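Long-range contacts in putative branched-chain-amino-acid aminotransferase (Thermotoga maritima MSB8, PDB 3CSW), which probably catalyses the pyridoxal-phosphate-dependent transfer of amino groups between leucine, isoleucine or valine and 2-oxoglutarate: residues V42-R47 / A143-G148; V132-D137 / V165-L170; Q173-S178 / S197-G202; S180-V185 / D233-T238. All blocks are in the same frame, centred on the assembly; numbering follows the deposited sequence. Where two conformers were deposited one is given.

Interaction 1: residues V42-R47 / A143-G148; sequences VYETLR and ALKITG. With PLP (pyridoxal-5'-phosphate), chain E.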
# COMPACT_ATOMS: atom_id res chain seq x y z
N VAL A 42 -5.77 -11.71 25.00
CA VAL A 42 -4.73 -10.70 25.16
C VAL A 42 -3.69 -11.31 26.08
O VAL A 42 -4.05 -12.02 27.02
CB VAL A 42 -5.33 -9.40 25.77
CG1 VAL A 42 -4.25 -8.53 26.38
CG2 VAL A 42 -6.13 -8.64 24.70
N TYR A 43 -2.40 -11.06 25.84
CA TYR A 43 -1.39 -11.71 26.67
C TYR A 43 -0.08 -10.95 26.87
O TYR A 43 0.25 -10.03 26.13
CB TYR A 43 -1.08 -13.10 26.10
CG TYR A 43 -0.15 -13.10 24.90
CD1 TYR A 43 -0.65 -12.88 23.62
CD2 TYR A 43 1.21 -13.34 25.04
CE1 TYR A 43 0.18 -12.88 22.52
CE2 TYR A 43 2.06 -13.35 23.94
CZ TYR A 43 1.52 -13.12 22.68
OH TYR A 43 2.31 -13.11 21.57
N GLU A 44 0.66 -11.39 27.89
CA GLU A 44 2.00 -10.91 28.21
C GLU A 44 2.89 -12.09 28.63
O GLU A 44 2.38 -13.10 29.10
CB GLU A 44 1.95 -9.88 29.34
CG GLU A 44 1.53 -8.47 28.92
CD GLU A 44 2.48 -7.84 27.90
OE1 GLU A 44 3.69 -8.08 27.98
OE2 GLU A 44 2.01 -7.09 27.01
N THR A 45 4.20 -11.94 28.44
CA THR A 45 5.18 -12.94 28.88
C THR A 45 6.20 -12.25 29.78
O THR A 45 6.61 -11.14 29.50
CB THR A 45 5.91 -13.64 27.70
OG1 THR A 45 6.71 -12.70 26.97
CG2 THR A 45 4.90 -14.33 26.77
N LEU A 46 6.56 -12.89 30.89
CA LEU A 46 7.54 -12.35 31.82
C LEU A 46 8.56 -13.42 32.12
O LEU A 46 8.33 -14.60 31.85
CB LEU A 46 6.90 -11.89 33.14
CG LEU A 46 5.78 -10.82 33.14
CD1 LEU A 46 4.42 -11.47 32.89
CD2 LEU A 46 5.79 -10.05 34.45
N ARG A 47 9.72 -13.00 32.64
CA ARG A 47 10.69 -13.92 33.22
C ARG A 47 11.09 -13.38 34.58
O ARG A 47 10.79 -12.25 34.92
CB ARG A 47 11.92 -14.10 32.34
CG ARG A 47 12.82 -12.88 32.24
CD ARG A 47 14.22 -13.28 31.81
NE ARG A 47 14.91 -13.89 32.93
CZ ARG A 47 16.10 -14.47 32.87
NH1 ARG A 47 16.75 -14.56 31.71
NH2 ARG A 47 16.64 -14.95 33.98
N ALA A 143 0.62 -2.88 18.32
CA ALA A 143 0.81 -3.11 19.75
C ALA A 143 -0.26 -4.00 20.40
O ALA A 143 -0.18 -4.26 21.59
CB ALA A 143 0.90 -1.75 20.51
N LEU A 144 -1.26 -4.45 19.65
CA LEU A 144 -2.23 -5.43 20.21
C LEU A 144 -1.58 -6.84 20.30
O LEU A 144 -1.42 -7.52 19.28
CB LEU A 144 -3.53 -5.47 19.39
CG LEU A 144 -4.58 -6.55 19.73
CD1 LEU A 144 -5.03 -6.49 21.21
CD2 LEU A 144 -5.77 -6.48 18.78
N LYS A 145 -1.22 -7.26 21.51
CA LYS A 145 -0.66 -8.60 21.74
C LYS A 145 -1.81 -9.53 22.02
O LYS A 145 -2.28 -9.61 23.17
CB LYS A 145 0.27 -8.64 22.93
CG LYS A 145 1.67 -8.22 22.69
CD LYS A 145 2.49 -8.32 23.99
CE LYS A 145 3.10 -9.67 24.18
NZ LYS A 145 4.49 -9.71 23.63
N ILE A 146 -2.27 -10.21 20.96
CA ILE A 146 -3.40 -11.11 20.99
C ILE A 146 -2.94 -12.47 20.38
O ILE A 146 -2.13 -12.50 19.46
CB ILE A 146 -4.67 -10.48 20.36
CG1 ILE A 146 -5.91 -11.31 20.72
CG2 ILE A 146 -4.52 -10.29 18.82
CD1 ILE A 146 -7.21 -10.58 20.60
N THR A 147 -3.39 -13.57 20.97
CA THR A 147 -2.86 -14.91 20.66
C THR A 147 -3.13 -15.39 19.22
O THR A 147 -2.38 -16.20 18.67
CB THR A 147 -3.42 -15.99 21.63
OG1 THR A 147 -4.86 -15.89 21.67
CG2 THR A 147 -2.82 -15.82 23.06
N GLY A 148 -4.20 -14.88 18.61
CA GLY A 148 -4.59 -15.29 17.27
C GLY A 148 -4.22 -14.40 16.12
O GLY A 148 -4.59 -14.72 15.00
N1 PLP E . 7.88 -8.53 18.89
C2 PLP E . 6.82 -9.43 18.98
C2A PLP E . 5.98 -9.64 17.75
C3 PLP E . 6.57 -10.11 20.19
O3 PLP E . 5.59 -11.07 20.27
C4 PLP E . 7.40 -9.86 21.31
C4A PLP E . 7.20 -10.62 22.59
O4A PLP E . 7.69 -11.76 22.73
C5 PLP E . 8.47 -8.95 21.19
C6 PLP E . 8.68 -8.29 19.99
C5A PLP E . 9.52 -8.82 22.28
O4P PLP E . 9.06 -7.95 23.30
P PLP E . 9.61 -8.04 24.84
O1P PLP E . 8.71 -7.19 25.76
O2P PLP E . 11.01 -7.52 24.89
O3P PLP E . 9.55 -9.52 25.20
O HOH W 1 0.65 -12.80 18.98
O HOH W 2 5.41 -12.06 24.83

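Interaction 2: residues V132-D137 / V165-L170; sequences VRRIPD and VILLGL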
# COMPACT_ATOMS: atom_id res chain seq x y z
N VAL A 132 5.77 -13.55 5.63
CA VAL A 132 4.64 -12.87 6.17
C VAL A 132 5.05 -11.42 6.48
O VAL A 132 6.04 -11.19 7.20
CB VAL A 132 4.17 -13.58 7.45
CG1 VAL A 132 2.97 -12.87 8.03
CG2 VAL A 132 3.84 -15.05 7.15
N ARG A 133 4.31 -10.45 5.93
CA ARG A 133 4.50 -9.04 6.25
C ARG A 133 3.68 -8.69 7.47
O ARG A 133 2.60 -9.21 7.68
CB ARG A 133 4.12 -8.11 5.10
CG ARG A 133 4.90 -8.29 3.82
CD ARG A 133 6.37 -7.99 4.01
NE ARG A 133 7.07 -8.24 2.76
CZ ARG A 133 7.40 -7.33 1.84
NH1 ARG A 133 7.15 -6.03 2.01
NH2 ARG A 133 8.01 -7.74 0.72
N ARG A 134 4.23 -7.80 8.28
CA ARG A 134 3.56 -7.29 9.48
C ARG A 134 2.26 -6.58 9.08
O ARG A 134 2.25 -5.81 8.12
CB ARG A 134 4.48 -6.33 10.21
CG ARG A 134 4.07 -5.97 11.63
CD ARG A 134 4.44 -7.09 12.57
NE ARG A 134 4.47 -6.67 13.96
CZ ARG A 134 3.59 -7.00 14.90
NH1 ARG A 134 2.54 -7.76 14.66
NH2 ARG A 134 3.78 -6.56 16.14
N ILE A 135 1.17 -6.84 9.81
CA ILE A 135 -0.13 -6.25 9.50
C ILE A 135 -0.03 -4.75 9.75
O ILE A 135 0.50 -4.33 10.80
CB ILE A 135 -1.31 -6.84 10.36
CG1 ILE A 135 -1.49 -8.34 10.10
CG2 ILE A 135 -2.61 -6.05 10.09
CD1 ILE A 135 -2.53 -9.04 11.06
N PRO A 136 -0.50 -3.94 8.78
CA PRO A 136 -0.38 -2.49 8.94
C PRO A 136 -1.43 -1.94 9.89
O PRO A 136 -2.46 -2.58 10.11
CB PRO A 136 -0.59 -1.97 7.50
CG PRO A 136 -1.52 -2.95 6.89
CD PRO A 136 -1.14 -4.29 7.50
N ASP A 137 -1.17 -0.75 10.43
CA ASP A 137 -2.05 -0.06 11.37
C ASP A 137 -3.50 0.10 10.91
O ASP A 137 -4.41 0.03 11.72
CB ASP A 137 -1.43 1.33 11.74
CG ASP A 137 -2.06 1.93 13.00
OD1 ASP A 137 -2.09 1.26 14.07
OD2 ASP A 137 -2.53 3.09 12.93
N VAL A 165 12.15 -15.58 12.65
CA VAL A 165 11.99 -15.00 11.32
C VAL A 165 11.75 -13.48 11.45
O VAL A 165 11.15 -13.02 12.42
CB VAL A 165 10.86 -15.67 10.50
CG1 VAL A 165 11.24 -17.13 10.15
CG2 VAL A 165 9.49 -15.60 11.22
N ILE A 166 12.26 -12.70 10.49
CA ILE A 166 12.13 -11.25 10.48
C ILE A 166 10.96 -10.81 9.58
O ILE A 166 10.96 -11.04 8.37
CB ILE A 166 13.46 -10.60 10.01
CG1 ILE A 166 14.67 -11.17 10.79
CG2 ILE A 166 13.39 -9.10 10.08
CD1 ILE A 166 14.57 -11.20 12.31
N LEU A 167 9.94 -10.21 10.21
CA LEU A 167 8.80 -9.63 9.51
C LEU A 167 9.15 -8.21 9.06
O LEU A 167 9.57 -7.38 9.86
CB LEU A 167 7.53 -9.60 10.37
CG LEU A 167 6.79 -10.89 10.71
CD1 LEU A 167 7.47 -11.59 11.88
CD2 LEU A 167 5.28 -10.66 10.98
N LEU A 168 9.03 -8.00 7.75
CA LEU A 168 9.11 -6.69 7.15
C LEU A 168 7.70 -6.14 7.08
O LEU A 168 6.72 -6.89 7.07
CB LEU A 168 9.67 -6.77 5.72
CG LEU A 168 10.95 -7.58 5.50
CD1 LEU A 168 11.36 -7.50 4.06
CD2 LEU A 168 12.04 -7.13 6.43
N GLY A 169 7.60 -4.82 7.05
CA GLY A 169 6.31 -4.16 6.84
C GLY A 169 5.98 -4.17 5.38
O GLY A 169 6.80 -4.59 4.56
N LEU A 170 4.80 -3.66 5.02
CA LEU A 170 4.36 -3.71 3.63
C LEU A 170 5.29 -3.03 2.66
O LEU A 170 5.27 -3.37 1.51
CB LEU A 170 2.96 -3.10 3.45
CG LEU A 170 1.72 -3.85 3.93
CD1 LEU A 170 0.46 -3.07 3.46
CD2 LEU A 170 1.72 -5.32 3.47
O HOH W 3 8.21 -10.27 6.02
O HOH W 4 3.02 -3.31 7.43

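Interaction 3: residues Q173-S178 / S197-G202; sequences QVCEGS and SGILDG. With PLP (pyridoxal-5'-phosphate), chain E.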
# COMPACT_ATOMS: atom_id res chain seq x y z
N GLN A 173 10.29 -2.12 4.97
CA GLN A 173 10.97 -1.68 6.19
C GLN A 173 11.07 -2.87 7.13
O GLN A 173 10.20 -3.72 7.15
CB GLN A 173 10.25 -0.49 6.86
CG GLN A 173 8.95 -0.78 7.65
CD GLN A 173 7.69 -0.84 6.80
OE1 GLN A 173 7.74 -1.11 5.61
NE2 GLN A 173 6.55 -0.59 7.43
N VAL A 174 12.15 -2.92 7.90
CA VAL A 174 12.28 -3.90 8.96
C VAL A 174 11.30 -3.55 10.09
O VAL A 174 11.26 -2.40 10.59
CB VAL A 174 13.74 -3.94 9.51
CG1 VAL A 174 13.86 -4.97 10.61
CG2 VAL A 174 14.74 -4.22 8.38
N CYS A 175 10.49 -4.52 10.48
CA CYS A 175 9.63 -4.34 11.66
C CYS A 175 10.29 -5.03 12.83
O CYS A 175 10.91 -4.38 13.69
CB CYS A 175 8.19 -4.83 11.39
SG CYS A 175 7.29 -3.67 10.32
N GLU A 176 10.16 -6.35 12.89
CA GLU A 176 10.64 -7.10 14.00
C GLU A 176 10.61 -8.59 13.73
O GLU A 176 10.07 -9.02 12.74
CB GLU A 176 9.77 -6.78 15.23
CG GLU A 176 8.29 -7.13 15.07
CD GLU A 176 7.38 -6.33 15.99
OE1 GLU A 176 7.60 -6.34 17.21
OE2 GLU A 176 6.44 -5.69 15.49
N GLY A 177 11.16 -9.38 14.65
CA GLY A 177 11.00 -10.82 14.61
C GLY A 177 9.61 -11.22 15.08
O GLY A 177 8.90 -10.41 15.65
N SER A 178 9.24 -12.50 14.86
CA SER A 178 7.94 -13.05 15.31
C SER A 178 7.75 -13.03 16.85
O SER A 178 6.62 -13.06 17.34
CB SER A 178 7.69 -14.46 14.74
OG SER A 178 8.44 -15.48 15.38
N SER A 197 7.40 2.51 12.59
CA SER A 197 7.60 1.52 11.55
C SER A 197 6.47 0.49 11.60
O SER A 197 6.17 -0.16 10.60
CB SER A 197 8.94 0.82 11.71
OG SER A 197 10.02 1.72 11.56
N GLY A 198 5.85 0.36 12.77
CA GLY A 198 4.67 -0.47 12.94
C GLY A 198 5.00 -1.70 13.73
O GLY A 198 4.74 -2.83 13.29
N ILE A 199 5.56 -1.49 14.91
CA ILE A 199 6.10 -2.58 15.70
C ILE A 199 5.57 -2.57 17.13
O ILE A 199 4.97 -1.60 17.57
CB ILE A 199 7.68 -2.54 15.71
CG1 ILE A 199 8.19 -1.30 16.45
CG2 ILE A 199 8.19 -2.57 14.27
CD1 ILE A 199 9.65 -1.29 16.80
N LEU A 200 5.83 -3.67 17.84
CA LEU A 200 5.59 -3.80 19.27
C LEU A 200 6.75 -3.14 20.05
O LEU A 200 7.91 -3.35 19.71
CB LEU A 200 5.51 -5.26 19.61
CG LEU A 200 4.89 -5.63 20.94
CD1 LEU A 200 3.44 -5.24 20.97
CD2 LEU A 200 5.05 -7.11 21.12
N ASP A 201 6.42 -2.34 21.05
CA ASP A 201 7.41 -1.65 21.90
C ASP A 201 7.89 -2.62 22.99
O ASP A 201 7.44 -2.58 24.13
CB ASP A 201 6.83 -0.36 22.54
CG ASP A 201 5.47 -0.57 23.22
OD1 ASP A 201 4.71 -1.49 22.81
OD2 ASP A 201 5.16 0.18 24.16
N GLY A 202 8.77 -3.52 22.59
CA GLY A 202 9.29 -4.50 23.51
C GLY A 202 9.99 -3.88 24.71
O GLY A 202 10.68 -2.86 24.59
N1 PLP E . 7.88 -8.53 18.89
C2 PLP E . 6.82 -9.43 18.98
C2A PLP E . 5.98 -9.64 17.75
C3 PLP E . 6.57 -10.11 20.19
O3 PLP E . 5.59 -11.07 20.27
C4 PLP E . 7.40 -9.86 21.31
C4A PLP E . 7.20 -10.62 22.59
O4A PLP E . 7.69 -11.76 22.73
C5 PLP E . 8.47 -8.95 21.19
C6 PLP E . 8.68 -8.29 19.99
C5A PLP E . 9.52 -8.82 22.28
O4P PLP E . 9.06 -7.95 23.30
P PLP E . 9.61 -8.04 24.84
O1P PLP E . 8.71 -7.19 25.76
O2P PLP E . 11.01 -7.52 24.89
O3P PLP E . 9.55 -9.52 25.20
O HOH W 5 11.79 0.16 10.11

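Interaction 4: residues S180-V185 / D233-T238; sequences SNVFLV and DEMFLT. With PLP (pyridoxal-5'-phosphate), chain E.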
# COMPACT_ATOMS: atom_id res chain seq x y z
N SER A 180 10.55 -11.22 18.87
CA SER A 180 11.67 -10.39 19.31
C SER A 180 11.72 -9.08 18.55
O SER A 180 11.10 -8.96 17.53
CB SER A 180 12.99 -11.13 19.05
OG SER A 180 13.16 -11.49 17.67
N ASN A 181 12.45 -8.09 19.07
CA ASN A 181 12.80 -6.89 18.31
C ASN A 181 14.20 -7.02 17.69
O ASN A 181 15.02 -7.84 18.12
CB ASN A 181 12.69 -5.63 19.16
CG ASN A 181 11.25 -5.29 19.55
OD1 ASN A 181 10.86 -5.46 20.71
ND2 ASN A 181 10.47 -4.81 18.59
N VAL A 182 14.45 -6.22 16.65
CA VAL A 182 15.68 -6.24 15.85
C VAL A 182 16.51 -4.96 16.03
O VAL A 182 15.99 -3.85 15.99
CB VAL A 182 15.33 -6.41 14.34
CG1 VAL A 182 16.60 -6.27 13.39
CG2 VAL A 182 14.61 -7.75 14.15
N PHE A 183 17.81 -5.16 16.21
CA PHE A 183 18.77 -4.11 16.23
C PHE A 183 19.89 -4.43 15.23
O PHE A 183 20.19 -5.61 14.98
CB PHE A 183 19.41 -3.98 17.63
CG PHE A 183 18.50 -3.41 18.69
CD1 PHE A 183 17.52 -4.19 19.27
CD2 PHE A 183 18.67 -2.11 19.14
CE1 PHE A 183 16.70 -3.68 20.27
CE2 PHE A 183 17.86 -1.59 20.13
CZ PHE A 183 16.87 -2.38 20.70
N LEU A 184 20.48 -3.39 14.66
CA LEU A 184 21.67 -3.53 13.83
C LEU A 184 22.72 -2.52 14.26
O LEU A 184 22.42 -1.52 14.92
CB LEU A 184 21.37 -3.43 12.32
CG LEU A 184 20.85 -2.12 11.73
CD1 LEU A 184 21.18 -2.07 10.27
CD2 LEU A 184 19.34 -1.97 11.94
N VAL A 185 23.97 -2.81 13.95
CA VAL A 185 25.06 -1.89 14.27
C VAL A 185 25.76 -1.58 12.97
O VAL A 185 26.05 -2.49 12.20
CB VAL A 185 26.09 -2.47 15.27
CG1 VAL A 185 27.25 -1.48 15.47
CG2 VAL A 185 25.43 -2.82 16.63
N ASP A 233 27.25 -4.11 10.10
CA ASP A 233 28.41 -4.72 10.76
C ASP A 233 28.00 -5.78 11.80
O ASP A 233 28.69 -6.79 11.96
CB ASP A 233 29.29 -3.66 11.46
CG ASP A 233 29.80 -2.61 10.50
OD1 ASP A 233 29.99 -2.94 9.33
OD2 ASP A 233 30.00 -1.45 10.92
N GLU A 234 26.89 -5.54 12.51
CA GLU A 234 26.37 -6.45 13.51
C GLU A 234 24.86 -6.45 13.45
O GLU A 234 24.26 -5.48 13.03
CB GLU A 234 26.79 -6.05 14.95
CG GLU A 234 28.22 -5.60 15.13
CD GLU A 234 28.59 -5.24 16.57
OE1 GLU A 234 28.09 -5.88 17.50
OE2 GLU A 234 29.44 -4.34 16.76
N MSE A 235 24.25 -7.53 13.94
CA MSE A 235 22.82 -7.64 14.12
C MSE A 235 22.52 -8.47 15.37
O MSE A 235 23.28 -9.38 15.71
CB MSE A 235 22.19 -8.25 12.87
CG MSE A 235 20.68 -8.50 12.92
SE MSE A 235 20.00 -9.25 11.27
CE MSE A 235 18.23 -9.35 11.75
N PHE A 236 21.45 -8.13 16.09
CA PHE A 236 20.99 -8.91 17.25
C PHE A 236 19.49 -8.73 17.49
O PHE A 236 18.86 -7.79 16.96
CB PHE A 236 21.83 -8.63 18.52
CG PHE A 236 21.66 -7.23 19.13
CD1 PHE A 236 20.61 -6.97 20.02
CD2 PHE A 236 22.59 -6.23 18.89
CE1 PHE A 236 20.47 -5.71 20.60
CE2 PHE A 236 22.46 -4.97 19.48
CZ PHE A 236 21.39 -4.71 20.34
N LEU A 237 18.94 -9.66 18.28
CA LEU A 237 17.54 -9.67 18.66
C LEU A 237 17.40 -9.42 20.15
O LEU A 237 18.33 -9.68 20.93
CB LEU A 237 16.90 -11.03 18.35
CG LEU A 237 17.11 -11.63 16.97
CD1 LEU A 237 16.53 -13.05 16.91
CD2 LEU A 237 16.52 -10.70 15.88
N THR A 238 16.24 -8.92 20.56
CA THR A 238 15.93 -8.74 21.97
C THR A 238 14.55 -9.33 22.29
O THR A 238 13.59 -9.07 21.59
CB THR A 238 15.98 -7.23 22.38
OG1 THR A 238 14.96 -6.50 21.70
CG2 THR A 238 17.33 -6.60 22.06
N1 PLP E . 7.88 -8.53 18.89
C2 PLP E . 6.82 -9.43 18.98
C2A PLP E . 5.98 -9.64 17.75
C3 PLP E . 6.57 -10.11 20.19
O3 PLP E . 5.59 -11.07 20.27
C4 PLP E . 7.40 -9.86 21.31
C4A PLP E . 7.20 -10.62 22.59
O4A PLP E . 7.69 -11.76 22.73
C5 PLP E . 8.47 -8.95 21.19
C6 PLP E . 8.68 -8.29 19.99
C5A PLP E . 9.52 -8.82 22.28
O4P PLP E . 9.06 -7.95 23.30
P PLP E . 9.61 -8.04 24.84
O1P PLP E . 8.71 -7.19 25.76
O2P PLP E . 11.01 -7.52 24.89
O3P PLP E . 9.55 -9.52 25.20
O HOH W 6 12.34 -6.44 22.80

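Interaction 1: residues V42-R47 / A143-G148
The cofactor pocket of this class-IV aminotransferase is bordered here by strand 42-49, whose Tyr43 and Glu44 touch the aliphatic chain of Lys145, the lysine that by similarity carries pyridoxal phosphate. No covalent link is present: Lys145 NZ stops 3.0 Å from PLP C4A. The loop bearing this lysine meets the strand at one backbone bridge, Val42 with Ile146, where Tyr43 N donates to Lys145 O at 3.0 Å (N-H...O 154°). The segments cross at about right angles and share this single bridge; beyond it the contact is made largely by the Lys145 and Tyr43 side chains. Lys145 is bent at its last two torsions (chi3 88°), which carries CE over one face of the Tyr43 ring in a CH-pi contact, 4.2 Å from the ring centroid and 26° off the normal. Thr147 CG2 approaches the same ring obliquely at CD1. From the strand, Glu44 OE2 comes within 3.3 Å of Lys145 CD, but its carboxylate is committed to Arg62 by a salt bridge and to His59 by a hydrogen bond; no charged atoms of Glu44 and Lys145 touch. Across the subunit boundary, Thr147 OG1 hydrogen-bonds Leu38 O of the second subunit. At the rim of the tyrosine, a water in the ring plane lies 3.1 Å from Tyr43 OH and donates to Ile146 O at 2.8 Å.

Interaction 2: residues V132-D137 / V165-L170
Leu168 O is approached by three groups of the opposing loop: Arg134 N donates to it at 2.9 Å (N-H...O 161°), Arg133 CA makes a CA-H...O contact at 3.2 Å, and Arg133 CD lies close by. Leu168 belongs to strand 164-168 of a mixed beta sheet, and residues 132-137 are part of the loop that follows strand 125-129 of the same sheet, so the contact ties that loop to strand 164-168 and the turn after it. Two waters extend the join, one between Val132 O and Leu168 N, the other between Arg134 O and Leu170 N. The Arg133 chain bends at chi2 (-63°), folding back over Leu168 and Gly169 until NH1 donates to Gly169 O at 2.9 Å, 19° out of the guanidinium plane. The guanidinium also has partners in another chain: NH1 hydrogen-bonds Asn171 O of the third subunit, and Trp225 of that subunit supplies a cation-pi partner. With an alanine here, Gly169 O would probably lose its side-chain donor and Trp225 of the third subunit its cation. Arg134 takes the other course, its CD packing 4.0 Å from Leu167 CD2 while its guanidinium is taken up by Glu176 and Asp151. At the far end Leu170 divides its methyls between two partners, CD2 lying 4.0 Å from Arg133 CB and CD1 4.0 Å from Pro136 CG.

Interaction 3: residues Q173-S178 / S197-G202
Glu176 sets its CG between its own backbone N and carbonyl carbon (chi1 60°) and then runs extended, which carries the carboxylate across to the backbone N-H of Leu200. Gln173 uses the same first rotation (chi1 76°) but bends at chi2, so that NE2 reaches Ser197 O at 3.2 Å, the carbonyl oxygen lying in the amide plane. The Leu200 N-H is shared by both carboxylate oxygens, at 3.3 Å from N to Glu176 OE1 and 3.2 Å to OE2, each met on its syn side. OE1 also receives the pyridine hydrogen bond from PLP N1 at 2.8 Å, while OE2 forms a salt bridge with Arg134; this second-shell arginine and the Leu200 amide probably fix how the carboxylate is turned toward the cofactor. The backbone arrangement behind it is a classic beta bulge in strand 174-177, where Cys175 and Glu176 both face Leu167. Were this glutamate an alanine, PLP N1 and the Leu200 amide would probably lose their carboxylate acceptor and Arg134 one of its two carboxylate mates. Within the bulge, Cys175 CB packs 3.7 Å from Ile199 CG2. Leu200 CD2 lies 3.5 Å from PLP C3. Gly202, at the N-cap of helix 203-214, passes close to the phosphate ester: its CA is 3.5 Å from PLP O4P, and a side chain there would collide with that oxygen.

Interaction 4: residues S180-V185 / D233-T238
Phe183 begins its contact at CB, which sits over one face of the Phe236 ring, 3.4 Å from Phe236 CZ, in a CH-pi arrangement close to the ring normal. Phe183 CG lies just beyond the rim, 3.6 Å from Phe236 CE1 and CZ. Further out the ring touches both Phe236 and Thr238: CD2 stays 3.9 Å from Phe236 CZ, CD1 touches both Phe236 CE1 and Thr238 CG2, and CE1 reaches Thr238 CG2 at 3.5 Å. The ring planes of Phe183 and Phe236 are nearly parallel (7°) but slid apart, so there is little overlap. Phe236 reaches this position because its CG lies between the backbone N and the carbonyl carbon (chi1 69°), turning the ring back toward its partner strand. The pairing is antiparallel, strand 181-186 beside 234-239 within a five-stranded mixed sheet, and Phe183 with Phe236 is one of its hydrogen-bonded pairs; Phe183 N donates to Phe236 O at a nearly straight 168°. Helix 203-214 and helix 262-276 lie against this aromatic face, while Val182, Met235 and Leu237 pack on the reverse face. Val182 CG1 meets the methyl CE of Met235, a selenomethionine, at 3.9 Å. The far end is a classic beta bulge, Asp233 and Glu234 both facing Val185. At the cofactor end, a water lies 2.7 Å from Asn181 OD1 and 2.8 Å from Thr238 OG1, and also reaches the PLP phosphate oxygen O2P.

How the interactions relate
All four contacts are largely buried, but they hold different elements. Interaction 4 pairs two strands of one sheet through regular backbone bonds and hydrophobic side chains, whereas interactions 1, 2 and 3 join a strand to a loop and lean more on side-chain polar groups and waters. Interactions 1, 3 and 4 border the cofactor; interactions 1 and 2 also meet the second subunit, and interaction 2 a third. Interactions 2 and 3 share a strand pairing, 164-168 with 174-177, and a salt bridge. Leu200 packs on Lys145 from interaction 3 to 1, its carbonyl probably accepts from Asn181 ND2 of interaction 4, and Ile166 packs across from interaction 2 to 4.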